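Local coordinates for protein EccC5 (Mycobacterium xenopi RIVM700367, PDB 7B9F) that is the FtsK/SpoIIIE-family ATPase component of the ESX-5 type VII secretion system, probably helping to power protein export across the mycobacterial inner membrane, at residues Gly161-Glu173 and Asp380-Phe394. Numbering follows the deposited sequence.
Sequences GVVRVGVGMTRPE and DRDTWMVIDDNAWFF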
ATOM      1  N   GLY C 161      24.060  27.621  24.294  1.00 90.85           N
ATOM      2  CA  GLY C 161      24.436  28.451  23.176  1.00 90.85           C
ATOM      3  C   GLY C 161      24.227  27.839  21.831  1.00 90.85           C
ATOM      4  O   GLY C 161      24.307  28.543  20.825  1.00 90.85           O
ATOM      5  N   VAL C 162      23.919  26.555  21.772  1.00 87.24           N
ATOM      6  CA  VAL C 162      24.154  25.769  20.575  1.00 87.24           C
ATOM      7  C   VAL C 162      22.830  25.541  19.866  1.00 87.24           C
ATOM      8  O   VAL C 162      21.788  25.384  20.509  1.00 87.24           O
ATOM      9  CB  VAL C 162      24.862  24.451  20.936  1.00 87.24           C
ATOM     10  CG1 VAL C 162      23.984  23.536  21.731  1.00 87.24           C
ATOM     11  CG2 VAL C 162      25.389  23.804  19.737  1.00 87.24           C
ATOM     12  N   VAL C 163      22.851  25.634  18.537  1.00 84.72           N
ATOM     13  CA  VAL C 163      21.641  25.533  17.733  1.00 84.72           C
ATOM     14  C   VAL C 163      21.859  24.560  16.587  1.00 84.72           C
ATOM     15  O   VAL C 163      22.978  24.360  16.113  1.00 84.72           O
ATOM     16  CB  VAL C 163      21.178  26.900  17.191  1.00 84.72           C
ATOM     17  CG1 VAL C 163      21.096  27.893  18.307  1.00 84.72           C
ATOM     18  CG2 VAL C 163      22.124  27.409  16.143  1.00 84.72           C
ATOM     19  N   ARG C 164      20.772  23.942  16.155  1.00 82.91           N
ATOM     20  CA  ARG C 164      20.832  22.968  15.083  1.00 82.91           C
ATOM     21  C   ARG C 164      20.983  23.672  13.750  1.00 82.91           C
ATOM     22  O   ARG C 164      20.376  24.716  13.516  1.00 82.91           O
ATOM     23  CB  ARG C 164      19.570  22.112  15.079  1.00 82.91           C
ATOM     24  CG  ARG C 164      19.488  21.117  13.955  1.00 82.91           C
ATOM     25  CD  ARG C 164      18.195  20.366  14.006  1.00 82.91           C
ATOM     26  NE  ARG C 164      17.889  19.750  12.729  1.00 82.91           N
ATOM     27  CZ  ARG C 164      17.149  18.663  12.602  1.00 82.91           C
ATOM     28  NH1 ARG C 164      16.650  18.081  13.678  1.00 82.91           N
ATOM     29  NH2 ARG C 164      16.916  18.149  11.409  1.00 82.91           N
ATOM     30  N   VAL C 165      21.801  23.101  12.876  1.00 83.85           N
ATOM     31  CA  VAL C 165      21.964  23.629  11.532  1.00 83.85           C
ATOM     32  C   VAL C 165      21.643  22.599  10.461  1.00 83.85           C
ATOM     33  O   VAL C 165      21.291  22.981   9.335  1.00 83.85           O
ATOM     34  CB  VAL C 165      23.389  24.192  11.342  1.00 83.85           C
ATOM     35  CG1 VAL C 165      24.408  23.090  11.314  1.00 83.85           C
ATOM     36  CG2 VAL C 165      23.495  25.076  10.127  1.00 83.85           C
ATOM     37  N   GLY C 166      21.674  21.312  10.768  1.00 87.68           N
ATOM     38  CA  GLY C 166      21.365  20.310   9.772  1.00 87.68           C
ATOM     39  C   GLY C 166      21.474  18.929  10.368  1.00 87.68           C
ATOM     40  O   GLY C 166      21.390  18.762  11.583  1.00 87.68           O
ATOM     41  N   VAL C 167      21.664  17.937   9.507  1.00 87.40           N
ATOM     42  CA  VAL C 167      21.871  16.564   9.940  1.00 87.40           C
ATOM     43  C   VAL C 167      23.157  16.036   9.326  1.00 87.40           C
ATOM     44  O   VAL C 167      23.565  16.453   8.240  1.00 87.40           O
ATOM     45  CB  VAL C 167      20.683  15.659   9.571  1.00 87.40           C
ATOM     46  CG1 VAL C 167      19.453  16.102  10.298  1.00 87.40           C
ATOM     47  CG2 VAL C 167      20.433  15.709   8.093  1.00 87.40           C
ATOM     48  N   GLY C 168      23.803  15.118  10.030  1.00 89.30           N
ATOM     49  CA  GLY C 168      25.074  14.603   9.567  1.00 89.30           C
ATOM     50  C   GLY C 168      25.611  13.545  10.499  1.00 89.30           C
ATOM     51  O   GLY C 168      24.876  12.982  11.308  1.00 89.30           O
ATOM     52  N   MET C 169      26.906  13.278  10.375  1.00 99.61           N
ATOM     53  CA  MET C 169      27.580  12.253  11.155  1.00 99.61           C
ATOM     54  C   MET C 169      28.059  12.802  12.486  1.00 99.61           C
ATOM     55  O   MET C 169      28.333  13.994  12.621  1.00 99.61           O
ATOM     56  CB  MET C 169      28.790  11.718  10.405  1.00 99.61           C
ATOM     57  CG  MET C 169      28.468  10.973   9.168  1.00 99.61           C
ATOM     58  SD  MET C 169      29.953  10.336   8.390  1.00 99.61           S
ATOM     59  CE  MET C 169      30.630  11.842   7.713  1.00 99.61           C
ATOM     60  N   THR C 170      28.194  11.911  13.463  1.00 98.25           N
ATOM     61  CA  THR C 170      28.885  12.249  14.698  1.00 98.25           C
ATOM     62  C   THR C 170      29.412  10.969  15.322  1.00 98.25           C
ATOM     63  O   THR C 170      28.910   9.880  15.044  1.00 98.25           O
ATOM     64  CB  THR C 170      27.979  12.995  15.680  1.00 98.25           C
ATOM     65  OG1 THR C 170      28.756  13.440  16.796  1.00 98.25           O
ATOM     66  CG2 THR C 170      26.880  12.107  16.172  1.00 98.25           C
ATOM     67  N   ARG C 171      30.443  11.107  16.138  1.00 96.57           N
ATOM     68  CA  ARG C 171      30.983   9.902  16.743  1.00 96.57           C
ATOM     69  C   ARG C 171      30.097   9.465  17.907  1.00 96.57           C
ATOM     70  O   ARG C 171      29.528  10.307  18.603  1.00 96.57           O
ATOM     71  CB  ARG C 171      32.421  10.126  17.211  1.00 96.57           C
ATOM     72  CG  ARG C 171      32.591  11.110  18.332  1.00 96.57           C
ATOM     73  CD  ARG C 171      34.019  11.126  18.822  1.00 96.57           C
ATOM     74  NE  ARG C 171      34.259  12.218  19.756  1.00 96.57           N
ATOM     75  CZ  ARG C 171      33.946  12.181  21.046  1.00 96.57           C
ATOM     76  NH1 ARG C 171      33.383  11.103  21.569  1.00 96.57           N
ATOM     77  NH2 ARG C 171      34.202  13.226  21.818  1.00 96.57           N
ATOM     78  N   PRO C 172      29.932   8.171  18.119  1.00 98.04           N
ATOM     79  CA  PRO C 172      28.995   7.688  19.129  1.00 98.04           C
ATOM     80  C   PRO C 172      29.566   7.842  20.530  1.00 98.04           C
ATOM     81  O   PRO C 172      30.674   8.324  20.731  1.00 98.04           O
ATOM     82  CB  PRO C 172      28.826   6.219  18.760  1.00 98.04           C
ATOM     83  CG  PRO C 172      30.126   5.855  18.219  1.00 98.04           C
ATOM     84  CD  PRO C 172      30.589   7.050  17.437  1.00 98.04           C
ATOM     85  N   GLU C 173      28.772   7.419  21.507  1.00105.82           N
ATOM     86  CA  GLU C 173      29.206   7.452  22.891  1.00105.82           C
ATOM     87  C   GLU C 173      30.027   6.236  23.279  1.00105.82           C
ATOM     88  O   GLU C 173      30.743   6.293  24.282  1.00105.82           O
ATOM     89  CB  GLU C 173      27.994   7.564  23.811  1.00105.82           C
ATOM     90  CG  GLU C 173      27.291   8.919  23.804  1.00105.82           C
ATOM     91  CD  GLU C 173      28.006  10.017  24.585  1.00105.82           C
ATOM     92  OE1 GLU C 173      27.298  10.818  25.230  1.00105.82           O
ATOM     93  OE2 GLU C 173      29.252  10.107  24.565  1.00105.82           O
ATOM     94  N   ASP C 380      35.272  19.042  17.625  1.00100.45           N
ATOM     95  CA  ASP C 380      35.041  18.031  18.642  1.00100.45           C
ATOM     96  C   ASP C 380      33.584  18.053  19.072  1.00100.45           C
ATOM     97  O   ASP C 380      32.961  19.113  19.152  1.00100.45           O
ATOM     98  CB  ASP C 380      35.945  18.271  19.843  1.00100.45           C
ATOM     99  CG  ASP C 380      35.629  17.354  21.001  1.00100.45           C
ATOM    100  OD1 ASP C 380      35.276  16.181  20.758  1.00100.45           O
ATOM    101  OD2 ASP C 380      35.716  17.812  22.156  1.00100.45           O
ATOM    102  N   ARG C 381      33.036  16.868  19.335  1.00 98.57           N
ATOM    103  CA  ARG C 381      31.638  16.774  19.726  1.00 98.57           C
ATOM    104  C   ARG C 381      31.391  17.374  21.101  1.00 98.57           C
ATOM    105  O   ARG C 381      30.319  17.937  21.344  1.00 98.57           O
ATOM    106  CB  ARG C 381      31.190  15.317  19.689  1.00 98.57           C
ATOM    107  CG  ARG C 381      29.729  15.096  19.969  1.00 98.57           C
ATOM    108  CD  ARG C 381      29.503  13.664  20.366  1.00 98.57           C
ATOM    109  NE  ARG C 381      30.120  13.395  21.654  1.00 98.57           N
ATOM    110  CZ  ARG C 381      30.169  12.198  22.216  1.00 98.57           C
ATOM    111  NH1 ARG C 381      29.635  11.157  21.600  1.00 98.57           N
ATOM    112  NH2 ARG C 381      30.754  12.041  23.391  1.00 98.57           N
ATOM    113  N   ASP C 382      32.360  17.288  22.006  1.00101.78           N
ATOM    114  CA  ASP C 382      32.117  17.747  23.366  1.00101.78           C
ATOM    115  C   ASP C 382      32.565  19.181  23.611  1.00101.78           C
ATOM    116  O   ASP C 382      31.869  19.930  24.301  1.00101.78           O
ATOM    117  CB  ASP C 382      32.810  16.823  24.364  1.00101.78           C
ATOM    118  CG  ASP C 382      32.313  15.402  24.276  1.00101.78           C
ATOM    119  OD1 ASP C 382      31.166  15.205  23.827  1.00101.78           O
ATOM    120  OD2 ASP C 382      33.063  14.483  24.663  1.00101.78           O
ATOM    121  N   THR C 383      33.710  19.587  23.071  1.00 99.91           N
ATOM    122  CA  THR C 383      34.302  20.869  23.417  1.00 99.91           C
ATOM    123  C   THR C 383      34.229  21.900  22.305  1.00 99.91           C
ATOM    124  O   THR C 383      34.681  23.029  22.509  1.00 99.91           O
ATOM    125  CB  THR C 383      35.762  20.678  23.817  1.00 99.91           C
ATOM    126  OG1 THR C 383      36.505  20.240  22.676  1.00 99.91           O
ATOM    127  CG2 THR C 383      35.871  19.642  24.909  1.00 99.91           C
ATOM    128  N   TRP C 384      33.715  21.534  21.134  1.00 95.23           N
ATOM    129  CA  TRP C 384      33.581  22.393  19.961  1.00 95.23           C
ATOM    130  C   TRP C 384      34.909  22.933  19.452  1.00 95.23           C
ATOM    131  O   TRP C 384      34.919  23.882  18.666  1.00 95.23           O
ATOM    132  CB  TRP C 384      32.622  23.560  20.214  1.00 95.23           C
ATOM    133  CG  TRP C 384      31.353  23.155  20.837  1.00 95.23           C
ATOM    134  CD1 TRP C 384      30.982  23.342  22.126  1.00 95.23           C
ATOM    135  CD2 TRP C 384      30.265  22.497  20.197  1.00 95.23           C
ATOM    136  NE1 TRP C 384      29.727  22.837  22.335  1.00 95.23           N
ATOM    137  CE2 TRP C 384      29.268  22.309  21.160  1.00 95.23           C
ATOM    138  CE3 TRP C 384      30.043  22.042  18.900  1.00 95.23           C
ATOM    139  CZ2 TRP C 384      28.068  21.689  20.869  1.00 95.23           C
ATOM    140  CZ3 TRP C 384      28.852  21.430  18.615  1.00 95.23           C
ATOM    141  CH2 TRP C 384      27.881  21.255  19.593  1.00 95.23           C
ATOM    142  N   MET C 385      36.030  22.366  19.874  1.00101.20           N
ATOM    143  CA  MET C 385      37.319  22.809  19.380  1.00101.20           C
ATOM    144  C   MET C 385      37.597  22.179  18.025  1.00101.20           C
ATOM    145  O   MET C 385      37.106  21.095  17.712  1.00101.20           O
ATOM    146  CB  MET C 385      38.421  22.443  20.366  1.00101.20           C
ATOM    147  CG  MET C 385      38.289  23.161  21.689  1.00101.20           C
ATOM    148  SD  MET C 385      38.461  24.943  21.517  1.00101.20           S
ATOM    149  CE  MET C 385      38.023  25.483  23.165  1.00101.20           C
ATOM    150  N   VAL C 386      38.390  22.876  17.216  1.00 98.65           N
ATOM    151  CA  VAL C 386      38.690  22.408  15.871  1.00 98.65           C
ATOM    152  C   VAL C 386      39.608  21.196  15.941  1.00 98.65           C
ATOM    153  O   VAL C 386      40.544  21.150  16.748  1.00 98.65           O
ATOM    154  CB  VAL C 386      39.325  23.544  15.058  1.00 98.65           C
ATOM    155  CG1 VAL C 386      39.486  23.146  13.613  1.00 98.65           C
ATOM    156  CG2 VAL C 386      38.487  24.789  15.179  1.00 98.65           C
ATOM    157  N   ILE C 387      39.341  20.198  15.099  1.00103.19           N
ATOM    158  CA  ILE C 387      40.139  18.978  15.090  1.00103.19           C
ATOM    159  C   ILE C 387      41.302  19.103  14.118  1.00103.19           C
ATOM    160  O   ILE C 387      42.466  19.056  14.525  1.00103.19           O
ATOM    161  CB  ILE C 387      39.283  17.751  14.746  1.00103.19           C
ATOM    162  CG1 ILE C 387      38.230  17.534  15.823  1.00103.19           C
ATOM    163  CG2 ILE C 387      40.153  16.528  14.613  1.00103.19           C
ATOM    164  CD1 ILE C 387      38.815  17.301  17.182  1.00103.19           C
ATOM    165  N   ASP C 388      41.006  19.259  12.832  1.00110.48           N
ATOM    166  CA  ASP C 388      42.038  19.374  11.815  1.00110.48           C
ATOM    167  C   ASP C 388      41.740  20.555  10.908  1.00110.48           C
ATOM    168  O   ASP C 388      40.710  21.218  11.031  1.00110.48           O
ATOM    169  CB  ASP C 388      42.172  18.088  10.994  1.00110.48           C
ATOM    170  CG  ASP C 388      40.851  17.593  10.477  1.00110.48           C
ATOM    171  OD1 ASP C 388      39.823  18.206  10.815  1.00110.48           O
ATOM    172  OD2 ASP C 388      40.840  16.599   9.722  1.00110.48           O
ATOM    173  N   ASP C 389      42.661  20.816   9.985  1.00116.01           N
ATOM    174  CA  ASP C 389      42.667  22.055   9.223  1.00116.01           C
ATOM    175  C   ASP C 389      42.355  21.846   7.746  1.00116.01           C
ATOM    176  O   ASP C 389      42.849  22.587   6.895  1.00116.01           O
ATOM    177  CB  ASP C 389      44.008  22.760   9.389  1.00116.01           C
ATOM    178  CG  ASP C 389      44.439  22.846  10.837  1.00116.01           C
ATOM    179  OD1 ASP C 389      43.701  23.453  11.640  1.00116.01           O
ATOM    180  OD2 ASP C 389      45.514  22.310  11.174  1.00116.01           O
ATOM    181  N   ASN C 390      41.545  20.850   7.421  1.00111.92           N
ATOM    182  CA  ASN C 390      41.057  20.693   6.061  1.00111.92           C
ATOM    183  C   ASN C 390      39.543  20.529   6.053  1.00111.92           C
ATOM    184  O   ASN C 390      38.961  19.959   6.978  1.00111.92           O
ATOM    185  CB  ASN C 390      41.800  19.548   5.330  1.00111.92           C
ATOM    186  CG  ASN C 390      41.597  18.170   5.957  1.00111.92           C
ATOM    187  OD1 ASN C 390      40.816  17.974   6.882  1.00111.92           O
ATOM    188  ND2 ASN C 390      42.324  17.195   5.429  1.00111.92           N
ATOM    189  N   ALA C 391      38.902  21.107   5.045  1.00104.51           N
ATOM    190  CA  ALA C 391      37.451  21.094   4.982  1.00104.51           C
ATOM    191  C   ALA C 391      36.939  19.695   4.679  1.00104.51           C
ATOM    192  O   ALA C 391      37.513  18.963   3.873  1.00104.51           O
ATOM    193  CB  ALA C 391      36.953  22.071   3.923  1.00104.51           C
ATOM    194  N   TRP C 392      35.842  19.334   5.329  1.00101.47           N
ATOM    195  CA  TRP C 392      35.248  18.018   5.193  1.00101.47           C
ATOM    196  C   TRP C 392      33.742  18.191   5.301  1.00101.47           C
ATOM    197  O   TRP C 392      33.257  19.262   5.668  1.00101.47           O
ATOM    198  CB  TRP C 392      35.812  17.060   6.253  1.00101.47           C
ATOM    199  CG  TRP C 392      35.321  15.647   6.200  1.00101.47           C
ATOM    200  CD1 TRP C 392      34.688  14.970   7.198  1.00101.47           C
ATOM    201  CD2 TRP C 392      35.414  14.741   5.099  1.00101.47           C
ATOM    202  NE1 TRP C 392      34.381  13.699   6.790  1.00101.47           N
ATOM    203  CE2 TRP C 392      34.816  13.534   5.503  1.00101.47           C
ATOM    204  CE3 TRP C 392      35.945  14.831   3.811  1.00101.47           C
ATOM    205  CZ2 TRP C 392      34.738  12.431   4.671  1.00101.47           C
ATOM    206  CZ3 TRP C 392      35.863  13.735   2.987  1.00101.47           C
ATOM    207  CH2 TRP C 392      35.264  12.550   3.417  1.00101.47           C
ATOM    208  N   PHE C 393      33.008  17.142   4.930  1.00 94.92           N
ATOM    209  CA  PHE C 393      31.556  17.125   5.048  1.00 94.92           C
ATOM    210  C   PHE C 393      31.140  17.447   6.471  1.00 94.92           C
ATOM    211  O   PHE C 393      31.701  16.915   7.428  1.00 94.92           O
ATOM    212  CB  PHE C 393      31.033  15.745   4.636  1.00 94.92           C
ATOM    213  CG  PHE C 393      29.546  15.562   4.793  1.00 94.92           C
ATOM    214  CD1 PHE C 393      28.988  15.144   5.990  1.00 94.92           C
ATOM    215  CD2 PHE C 393      28.712  15.763   3.721  1.00 94.92           C
ATOM    216  CE1 PHE C 393      27.636  14.974   6.111  1.00 94.92           C
ATOM    217  CE2 PHE C 393      27.357  15.588   3.842  1.00 94.92           C
ATOM    218  CZ  PHE C 393      26.822  15.191   5.036  1.00 94.92           C
ATOM    219  N   PHE C 394      30.160  18.327   6.609  1.00 90.80           N
ATOM    220  CA  PHE C 394      29.708  18.727   7.930  1.00 90.80           C
ATOM    221  C   PHE C 394      28.256  18.378   8.189  1.00 90.80           C
ATOM    222  O   PHE C 394      27.959  17.696   9.172  1.00 90.80           O
ATOM    223  CB  PHE C 394      29.915  20.223   8.124  1.00 90.80           C
ATOM    224  CG  PHE C 394      29.379  20.733   9.410  1.00 90.80           C
ATOM    225  CD1 PHE C 394      29.958  20.360  10.601  1.00 90.80           C
ATOM    226  CD2 PHE C 394      28.316  21.600   9.432  1.00 90.80           C
ATOM    227  CE1 PHE C 394      29.475  20.832  11.787  1.00 90.80           C
ATOM    228  CE2 PHE C 394      27.834  22.078  10.618  1.00 90.80           C
ATOM    229  CZ  PHE C 394      28.413  21.691  11.797  1.00 90.80           C
TER
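Arg381 sends CG anti to its own N (chi1 -175°) and then bends at chi3, while Arg171 runs extended from CG to NE, and with these torsions the two guanidinium groups overlap face over face, offset toward their rims, with planes 41° apart. NH1 of Arg171 sits over one face of the Arg381 group, 3.3 Å from Arg381 NH2, and the carboxylates around the pair probably offset the like charges. Glu173 OE2 makes a salt bridge to Arg381 NH2 at 2.7 Å, though the hydrogen bond is bent and weak, its carboxylate steeply tilted to the guanidinium. Arg171 NH2 forms salt bridges to Asp380 OD1, whose carboxylate is nearly coplanar with the guanidinium, and to Asp382 OD2, whose carboxylate plane is turned 80° to it; both hydrogen bonds are weak. Asp382 OD1 takes NE and NH2 of Arg381 side-on, which fixes the rotation of that guanidinium, and NH1 adds a weak bond to Arg171 O. Asp380 OD2 meanwhile accepts from Thr383 N, an Asx motif, and also from Thr383 OG1. Toward the strands the contact turns largely apolar: Val162 CG2 touches Trp384 CH2 at 3.6 Å, Val165 CG1 meets Phe394 CE2, and Met169 CE lies 4.1 Å from Phe393 CD1. Met125 and Tyr129 of helix 97-132 pack on Arg381. The whole is a five-residue salt-bridge network beside neighbouring antiparallel strands 162-170 and 392-397 of a mixed sheet, with a classic beta bulge at Val165 and Gly166 opposite Lys211 of strand 209-214.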